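Long-range contact in peptidase M42 (Thaumarchaeota archaeon SCGC AB-539-E09, PDB 5DS0), which probably acts as a metal-dependent TET aminopeptidase of family M42, removing N-terminal residues from peptides within a twelve-subunit assembly that binds cobalt ions: residues 225-239 against 305-319. Sequence-based numbering, arbitrary orientation.
Sequences AHVVDPDVALVLEVD and IHMNRAGCPSVVITI. With CO (cobalt (II) ion), chain T.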
ATOM      1  N   ALA C 225     -17.028 -11.843 -46.846  1.00 37.94           N
ATOM      2  CA  ALA C 225     -15.906 -11.646 -47.742  1.00 38.75           C
ATOM      3  C   ALA C 225     -15.644 -12.892 -48.603  1.00 39.99           C
ATOM      4  O   ALA C 225     -15.333 -12.777 -49.800  1.00 40.22           O
ATOM      5  CB  ALA C 225     -14.658 -11.300 -46.950  1.00 39.11           C
ATOM      6  N   HIS C 226     -15.748 -14.074 -47.990  1.00 40.11           N
ATOM      7  CA  HIS C 226     -15.602 -15.327 -48.721  1.00 41.42           C
ATOM      8  C   HIS C 226     -16.641 -15.433 -49.841  1.00 41.52           C
ATOM      9  O   HIS C 226     -16.306 -15.798 -50.973  1.00 42.18           O
ATOM     10  CB  HIS C 226     -15.704 -16.539 -47.786  1.00 42.04           C
ATOM     11  CG  HIS C 226     -15.687 -17.853 -48.509  1.00 43.80           C
ATOM     12  ND1 HIS C 226     -14.518 -18.488 -48.880  1.00 44.80           N
ATOM     13  CD2 HIS C 226     -16.699 -18.637 -48.956  1.00 44.26           C
ATOM     14  CE1 HIS C 226     -14.812 -19.603 -49.526  1.00 44.92           C
ATOM     15  NE2 HIS C 226     -16.127 -19.718 -49.584  1.00 44.96           N
ATOM     16  N   VAL C 227     -17.895 -15.129 -49.524  1.00 41.07           N
ATOM     17  CA  VAL C 227     -18.985 -15.234 -50.497  1.00 41.63           C
ATOM     18  C   VAL C 227     -18.790 -14.276 -51.682  1.00 41.68           C
ATOM     19  O   VAL C 227     -18.998 -14.658 -52.826  1.00 39.92           O
ATOM     20  CB  VAL C 227     -20.355 -14.974 -49.826  1.00 41.69           C
ATOM     21  CG1 VAL C 227     -21.446 -14.737 -50.862  1.00 41.90           C
ATOM     22  CG2 VAL C 227     -20.725 -16.131 -48.903  1.00 41.14           C
ATOM     23  N   VAL C 228     -18.346 -13.050 -51.399  1.00 42.60           N
ATOM     24  CA  VAL C 228     -18.327 -11.983 -52.402  1.00 42.77           C
ATOM     25  C   VAL C 228     -17.073 -11.954 -53.281  1.00 43.84           C
ATOM     26  O   VAL C 228     -17.183 -11.653 -54.467  1.00 45.34           O
ATOM     27  CB  VAL C 228     -18.491 -10.620 -51.728  1.00 42.68           C
ATOM     28  CG1 VAL C 228     -18.338  -9.489 -52.734  1.00 42.70           C
ATOM     29  CG2 VAL C 228     -19.844 -10.536 -51.045  1.00 42.20           C
ATOM     30  N   ASP C 229     -15.900 -12.277 -52.722  1.00 43.97           N
ATOM     31  CA  ASP C 229     -14.612 -12.176 -53.452  1.00 43.43           C
ATOM     32  C   ASP C 229     -14.412 -10.748 -53.971  1.00 41.87           C
ATOM     33  O   ASP C 229     -14.327 -10.516 -55.173  1.00 41.46           O
ATOM     34  CB  ASP C 229     -14.531 -13.221 -54.602  1.00 44.68           C
ATOM     35  CG  ASP C 229     -13.131 -13.312 -55.253  1.00 45.73           C
ATOM     36  OD1 ASP C 229     -12.142 -12.816 -54.668  1.00 45.75           O
ATOM     37  OD2 ASP C 229     -13.035 -13.889 -56.366  1.00 45.70           O
ATOM     38  N   PRO C 230     -14.346  -9.779 -53.056  1.00 41.42           N
ATOM     39  CA  PRO C 230     -14.290  -8.380 -53.461  1.00 40.98           C
ATOM     40  C   PRO C 230     -12.921  -7.946 -53.968  1.00 40.93           C
ATOM     41  O   PRO C 230     -11.892  -8.468 -53.515  1.00 40.93           O
ATOM     42  CB  PRO C 230     -14.622  -7.645 -52.164  1.00 40.73           C
ATOM     43  CG  PRO C 230     -14.055  -8.522 -51.096  1.00 40.79           C
ATOM     44  CD  PRO C 230     -14.265  -9.928 -51.589  1.00 41.52           C
ATOM     45  N   ASP C 231     -12.921  -6.970 -54.874  1.00 40.81           N
ATOM     46  CA  ASP C 231     -11.689  -6.376 -55.398  1.00 41.40           C
ATOM     47  C   ASP C 231     -11.285  -5.100 -54.636  1.00 40.72           C
ATOM     48  O   ASP C 231     -10.113  -4.701 -54.648  1.00 41.71           O
ATOM     49  CB  ASP C 231     -11.850  -6.082 -56.887  1.00 42.44           C
ATOM     50  CG  ASP C 231     -12.044  -7.338 -57.702  1.00 44.17           C
ATOM     51  OD1 ASP C 231     -11.097  -8.145 -57.774  1.00 43.89           O
ATOM     52  OD2 ASP C 231     -13.159  -7.542 -58.250  1.00 46.84           O
ATOM     53  N   VAL C 232     -12.259  -4.452 -54.009  1.00 39.45           N
ATOM     54  CA  VAL C 232     -12.016  -3.305 -53.151  1.00 38.95           C
ATOM     55  C   VAL C 232     -13.149  -3.223 -52.130  1.00 39.05           C
ATOM     56  O   VAL C 232     -14.287  -3.584 -52.435  1.00 39.20           O
ATOM     57  CB  VAL C 232     -11.927  -1.998 -53.975  1.00 38.67           C
ATOM     58  CG1 VAL C 232     -13.146  -1.829 -54.847  1.00 38.63           C
ATOM     59  CG2 VAL C 232     -11.767  -0.778 -53.084  1.00 38.54           C
ATOM     60  N   ALA C 233     -12.851  -2.721 -50.933  1.00 38.37           N
ATOM     61  CA  ALA C 233     -13.851  -2.663 -49.877  1.00 37.60           C
ATOM     62  C   ALA C 233     -13.952  -1.303 -49.198  1.00 36.58           C
ATOM     63  O   ALA C 233     -12.945  -0.703 -48.840  1.00 36.54           O
ATOM     64  CB  ALA C 233     -13.557  -3.735 -48.850  1.00 37.95           C
ATOM     65  N   LEU C 234     -15.185  -0.847 -48.990  1.00 36.05           N
ATOM     66  CA  LEU C 234     -15.460   0.354 -48.213  1.00 35.45           C
ATOM     67  C   LEU C 234     -16.247  -0.057 -46.988  1.00 35.33           C
ATOM     68  O   LEU C 234     -17.408  -0.410 -47.089  1.00 35.87           O
ATOM     69  CB  LEU C 234     -16.289   1.340 -49.006  1.00 35.67           C
ATOM     70  CG  LEU C 234     -15.769   1.751 -50.373  1.00 36.57           C
ATOM     71  CD1 LEU C 234     -16.760   2.713 -51.018  1.00 37.20           C
ATOM     72  CD2 LEU C 234     -14.389   2.382 -50.273  1.00 37.01           C
ATOM     73  N   VAL C 235     -15.609  -0.053 -45.829  1.00 35.30           N
ATOM     74  CA  VAL C 235     -16.294  -0.413 -44.613  1.00 34.88           C
ATOM     75  C   VAL C 235     -16.806   0.839 -43.943  1.00 35.14           C
ATOM     76  O   VAL C 235     -16.075   1.813 -43.784  1.00 35.07           O
ATOM     77  CB  VAL C 235     -15.369  -1.176 -43.677  1.00 35.04           C
ATOM     78  CG1 VAL C 235     -16.019  -1.360 -42.323  1.00 35.24           C
ATOM     79  CG2 VAL C 235     -15.036  -2.517 -44.288  1.00 35.61           C
ATOM     80  N   LEU C 236     -18.076   0.811 -43.566  1.00 36.29           N
ATOM     81  CA  LEU C 236     -18.722   1.946 -42.914  1.00 36.99           C
ATOM     82  C   LEU C 236     -18.910   1.632 -41.459  1.00 37.36           C
ATOM     83  O   LEU C 236     -19.451   0.592 -41.118  1.00 39.75           O
ATOM     84  CB  LEU C 236     -20.064   2.212 -43.550  1.00 37.92           C
ATOM     85  CG  LEU C 236     -19.885   2.580 -45.014  1.00 38.77           C
ATOM     86  CD1 LEU C 236     -21.096   2.260 -45.875  1.00 39.92           C
ATOM     87  CD2 LEU C 236     -19.546   4.041 -45.108  1.00 38.61           C
ATOM     88  N   GLU C 237     -18.421   2.510 -40.605  1.00 37.15           N
ATOM     89  CA  GLU C 237     -18.443   2.293 -39.169  1.00 36.63           C
ATOM     90  C   GLU C 237     -18.743   3.621 -38.488  1.00 37.27           C
ATOM     91  O   GLU C 237     -18.928   4.642 -39.150  1.00 37.72           O
ATOM     92  CB  GLU C 237     -17.096   1.759 -38.674  1.00 35.65           C
ATOM     93  CG  GLU C 237     -17.040   0.274 -38.334  1.00 35.98           C
ATOM     94  CD  GLU C 237     -17.884  -0.196 -37.135  1.00 35.19           C
ATOM     95  OE1 GLU C 237     -18.550   0.596 -36.455  1.00 33.75           O
ATOM     96  OE2 GLU C 237     -17.837  -1.410 -36.862  1.00 35.29           O
ATOM     97  N   VAL C 238     -18.794   3.582 -37.165  1.00 36.67           N
ATOM     98  CA  VAL C 238     -18.849   4.775 -36.379  1.00 36.58           C
ATOM     99  C   VAL C 238     -17.436   5.088 -35.899  1.00 37.43           C
ATOM    100  O   VAL C 238     -16.576   4.229 -35.890  1.00 36.52           O
ATOM    101  CB  VAL C 238     -19.787   4.613 -35.176  1.00 35.91           C
ATOM    102  CG1 VAL C 238     -21.211   4.451 -35.647  1.00 36.15           C
ATOM    103  CG2 VAL C 238     -19.368   3.443 -34.309  1.00 35.23           C
ATOM    104  N   ASP C 239     -17.213   6.340 -35.532  1.00 40.03           N
ATOM    105  CA  ASP C 239     -15.958   6.779 -34.953  1.00 42.52           C
ATOM    106  C   ASP C 239     -16.303   7.312 -33.584  1.00 43.19           C
ATOM    107  O   ASP C 239     -17.371   7.916 -33.401  1.00 44.53           O
ATOM    108  CB  ASP C 239     -15.346   7.905 -35.800  1.00 45.45           C
ATOM    109  CG  ASP C 239     -13.847   7.736 -36.027  1.00 47.81           C
ATOM    110  OD1 ASP C 239     -13.128   7.325 -35.079  1.00 50.84           O
ATOM    111  OD2 ASP C 239     -13.390   8.038 -37.161  1.00 47.00           O
ATOM    112  N   ILE C 305     -12.003  -8.487 -43.947  1.00 42.40           N
ATOM    113  CA  ILE C 305     -12.236  -8.318 -45.373  1.00 42.06           C
ATOM    114  C   ILE C 305     -10.942  -8.147 -46.159  1.00 41.72           C
ATOM    115  O   ILE C 305     -10.776  -8.779 -47.210  1.00 41.41           O
ATOM    116  CB  ILE C 305     -13.165  -7.118 -45.635  1.00 41.28           C
ATOM    117  CG1 ILE C 305     -14.595  -7.481 -45.221  1.00 42.01           C
ATOM    118  CG2 ILE C 305     -13.144  -6.724 -47.101  1.00 40.91           C
ATOM    119  CD1 ILE C 305     -15.501  -6.287 -45.026  1.00 41.73           C
ATOM    120  N   HIS C 306     -10.028  -7.307 -45.655  1.00 41.11           N
ATOM    121  CA  HIS C 306      -8.806  -6.978 -46.403  1.00 40.85           C
ATOM    122  C   HIS C 306      -7.831  -8.139 -46.457  1.00 43.27           C
ATOM    123  O   HIS C 306      -6.861  -8.089 -47.194  1.00 43.95           O
ATOM    124  CB  HIS C 306      -8.154  -5.688 -45.893  1.00 39.46           C
ATOM    125  CG  HIS C 306      -7.159  -5.867 -44.778  1.00 39.88           C
ATOM    126  ND1 HIS C 306      -7.526  -6.119 -43.472  1.00 40.03           N
ATOM    127  CD2 HIS C 306      -5.807  -5.744 -44.764  1.00 39.73           C
ATOM    128  CE1 HIS C 306      -6.446  -6.178 -42.711  1.00 40.03           C
ATOM    129  NE2 HIS C 306      -5.388  -5.950 -43.470  1.00 39.91           N
HETATM  130  N   MSE C 307      -8.115  -9.184 -45.688  1.00 46.78           N
HETATM  131  CA  MSE C 307      -7.288 -10.371 -45.604  1.00 51.05           C
HETATM  132  C   MSE C 307      -7.876 -11.531 -46.361  1.00 49.74           C
HETATM  133  O   MSE C 307      -7.343 -12.646 -46.325  1.00 49.70           O
HETATM  134  CB  MSE C 307      -7.248 -10.797 -44.127  1.00 56.76           C
HETATM  135  CG  MSE C 307      -5.861 -11.278 -43.759  1.00 63.03           C
HETATM  136 SE   MSE C 307      -5.160  -9.893 -42.582  0.69 70.77          SE
HETATM  137  CE  MSE C 307      -5.823 -10.699 -40.894  1.00 70.93           C
ATOM    138  N   ASN C 308      -8.974 -11.286 -47.062  1.00 49.03           N
ATOM    139  CA  ASN C 308      -9.639 -12.323 -47.836  1.00 48.94           C
ATOM    140  C   ASN C 308      -8.802 -12.777 -49.030  1.00 49.28           C
ATOM    141  O   ASN C 308      -8.319 -11.951 -49.807  1.00 49.24           O
ATOM    142  CB  ASN C 308     -10.992 -11.815 -48.328  1.00 48.85           C
ATOM    143  CG  ASN C 308     -11.754 -12.857 -49.104  1.00 48.96           C
ATOM    144  OD1 ASN C 308     -11.885 -12.757 -50.317  1.00 49.45           O
ATOM    145  ND2 ASN C 308     -12.234 -13.878 -48.415  1.00 49.09           N
ATOM    146  N   ARG C 309      -8.636 -14.092 -49.160  1.00 49.47           N
ATOM    147  CA  ARG C 309      -7.875 -14.697 -50.248  1.00 50.04           C
ATOM    148  C   ARG C 309      -6.459 -14.089 -50.346  1.00 48.78           C
ATOM    149  O   ARG C 309      -5.648 -14.293 -49.441  1.00 47.15           O
ATOM    150  CB  ARG C 309      -8.672 -14.637 -51.571  1.00 51.63           C
ATOM    151  CG  ARG C 309      -9.751 -15.709 -51.686  1.00 54.21           C
ATOM    152  CD  ARG C 309     -10.600 -15.605 -52.950  1.00 57.26           C
ATOM    153  NE  ARG C 309     -11.909 -16.261 -52.786  1.00 61.02           N
ATOM    154  CZ  ARG C 309     -12.974 -15.737 -52.170  1.00 60.47           C
ATOM    155  NH1 ARG C 309     -12.938 -14.519 -51.643  1.00 60.26           N
ATOM    156  NH2 ARG C 309     -14.095 -16.436 -52.089  1.00 61.06           N
ATOM    157  N   ALA C 310      -6.179 -13.342 -51.420  1.00 48.89           N
ATOM    158  CA  ALA C 310      -4.856 -12.765 -51.674  1.00 48.65           C
ATOM    159  C   ALA C 310      -4.759 -11.332 -51.153  1.00 47.71           C
ATOM    160  O   ALA C 310      -3.729 -10.663 -51.303  1.00 48.41           O
ATOM    161  CB  ALA C 310      -4.551 -12.801 -53.169  1.00 49.66           C
ATOM    162  N   GLY C 311      -5.834 -10.865 -50.534  1.00 47.17           N
ATOM    163  CA  GLY C 311      -5.884  -9.518 -50.010  1.00 45.46           C
ATOM    164  C   GLY C 311      -6.906  -8.719 -50.773  1.00 44.33           C
ATOM    165  O   GLY C 311      -7.285  -9.067 -51.895  1.00 45.41           O
ATOM    166  N   CYS C 312      -7.352  -7.640 -50.160  1.00 42.57           N
ATOM    167  CA  CYS C 312      -8.329  -6.767 -50.775  1.00 41.80           C
ATOM    168  C   CYS C 312      -8.098  -5.362 -50.255  1.00 39.99           C
ATOM    169  O   CYS C 312      -8.198  -5.138 -49.049  1.00 40.00           O
ATOM    170  CB  CYS C 312      -9.736  -7.235 -50.412  1.00 42.38           C
ATOM    171  SG  CYS C 312     -11.026  -6.092 -50.914  1.00 42.46           S
ATOM    172  N   PRO C 313      -7.772  -4.413 -51.139  1.00 38.93           N
ATOM    173  CA  PRO C 313      -7.588  -3.042 -50.668  1.00 38.10           C
ATOM    174  C   PRO C 313      -8.868  -2.516 -50.024  1.00 37.57           C
ATOM    175  O   PRO C 313      -9.952  -2.626 -50.598  1.00 36.79           O
ATOM    176  CB  PRO C 313      -7.264  -2.252 -51.942  1.00 38.22           C
ATOM    177  CG  PRO C 313      -6.995  -3.258 -52.986  1.00 39.10           C
ATOM    178  CD  PRO C 313      -7.721  -4.504 -52.599  1.00 39.68           C
ATOM    179  N   SER C 314      -8.737  -1.957 -48.826  1.00 37.28           N
ATOM    180  CA  SER C 314      -9.901  -1.524 -48.070  1.00 36.96           C
ATOM    181  C   SER C 314      -9.625  -0.260 -47.311  1.00 35.38           C
ATOM    182  O   SER C 314      -8.472   0.082 -47.041  1.00 35.96           O
ATOM    183  CB  SER C 314     -10.329  -2.601 -47.072  1.00 37.37           C
ATOM    184  OG  SER C 314     -10.351  -3.874 -47.689  1.00 39.21           O
ATOM    185  N   VAL C 315     -10.703   0.427 -46.966  1.00 34.14           N
ATOM    186  CA  VAL C 315     -10.609   1.651 -46.215  1.00 33.07           C
ATOM    187  C   VAL C 315     -11.850   1.763 -45.344  1.00 31.92           C
ATOM    188  O   VAL C 315     -12.903   1.308 -45.729  1.00 30.54           O
ATOM    189  CB  VAL C 315     -10.439   2.845 -47.181  1.00 33.34           C
ATOM    190  CG1 VAL C 315     -11.774   3.376 -47.675  1.00 33.67           C
ATOM    191  CG2 VAL C 315      -9.633   3.944 -46.535  1.00 33.80           C
ATOM    192  N   VAL C 316     -11.710   2.339 -44.155  1.00 32.25           N
ATOM    193  CA  VAL C 316     -12.867   2.541 -43.278  1.00 32.32           C
ATOM    194  C   VAL C 316     -13.313   3.995 -43.296  1.00 32.41           C
ATOM    195  O   VAL C 316     -12.522   4.904 -43.084  1.00 31.27           O
ATOM    196  CB  VAL C 316     -12.578   2.161 -41.821  1.00 32.67           C
ATOM    197  CG1 VAL C 316     -13.829   2.300 -40.979  1.00 32.81           C
ATOM    198  CG2 VAL C 316     -12.044   0.744 -41.724  1.00 33.07           C
ATOM    199  N   ILE C 317     -14.601   4.188 -43.554  1.00 33.69           N
ATOM    200  CA  ILE C 317     -15.210   5.505 -43.567  1.00 34.24           C
ATOM    201  C   ILE C 317     -16.203   5.551 -42.428  1.00 34.80           C
ATOM    202  O   ILE C 317     -16.991   4.633 -42.274  1.00 35.23           O
ATOM    203  CB  ILE C 317     -15.921   5.754 -44.889  1.00 34.86           C
ATOM    204  CG1 ILE C 317     -14.879   5.883 -45.998  1.00 36.08           C
ATOM    205  CG2 ILE C 317     -16.758   7.017 -44.808  1.00 35.32           C
ATOM    206  CD1 ILE C 317     -15.428   5.772 -47.407  1.00 36.94           C
ATOM    207  N   THR C 318     -16.197   6.637 -41.664  1.00 35.28           N
ATOM    208  CA  THR C 318     -16.908   6.661 -40.388  1.00 36.26           C
ATOM    209  C   THR C 318     -17.825   7.844 -40.196  1.00 36.12           C
ATOM    210  O   THR C 318     -17.585   8.920 -40.736  1.00 37.16           O
ATOM    211  CB  THR C 318     -15.920   6.699 -39.207  1.00 37.11           C
ATOM    212  OG1 THR C 318     -15.133   7.895 -39.280  1.00 38.69           O
ATOM    213  CG2 THR C 318     -14.998   5.490 -39.233  1.00 37.17           C
ATOM    214  N   ILE C 319     -18.886   7.631 -39.431  1.00 36.41           N
ATOM    215  CA  ILE C 319     -19.708   8.722 -38.929  1.00 36.60           C
ATOM    216  C   ILE C 319     -19.391   8.953 -37.452  1.00 35.28           C
ATOM    217  O   ILE C 319     -19.590   8.064 -36.626  1.00 34.85           O
ATOM    218  CB  ILE C 319     -21.210   8.439 -39.073  1.00 38.01           C
ATOM    219  CG1 ILE C 319     -21.614   8.397 -40.549  1.00 39.10           C
ATOM    220  CG2 ILE C 319     -22.015   9.523 -38.380  1.00 39.43           C
ATOM    221  CD1 ILE C 319     -21.580   7.003 -41.128  1.00 40.63           C
TER
HETATM  222 CO    CO T 401     -18.890  -1.309 -34.926  1.00 22.75          CO
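A233 N bonds P313 O, opening an alternating ladder of backbone bonds that pairs strand 232-239 in parallel with strand 314-319 as far as D239 N to I319 O; that from I317 N to V235 O measures 2.8 Å. One polar side-chain bond joins the strands, T318 OG1 giving its proton to D239 OD2 at 2.7 Å; S293 also bonds that oxygen.

At the other end R309, long enough to span from its turn to the end of helix 219-228, sends NH2 to H226 O at 2.6 Å, in the carbonyl plane and on a lone pair. NH2 also lies 3.8 Å above the H226 ring, toward its rim, the two planes 19° apart. D229 OD1 forms a salt bridge with R309 NH1 at 3.6 Å, but sits off the guanidinium plane where no N-H points. Replacing R309 by alanine removes the guanidinium and would probably leave H226 O without this donor and D229 without that nearby positive charge.

Among apolar contacts, small A233 admits I305 CG2 at 3.5 Å to its CB, while chi1 of 171° turns C312 SG toward P230 CG, 3.9 Å away. On A233's sheet face, E237 grips cobalt through both carboxylate oxygens, OE1 also held by V238 N (3.1 Å); H66 and D180 complete the site.

Within the large mixed sheet, strand 60-66 flanks 232-239, strand 261-263 borders 314-319, and helix 179-197 packs on L236 and V238.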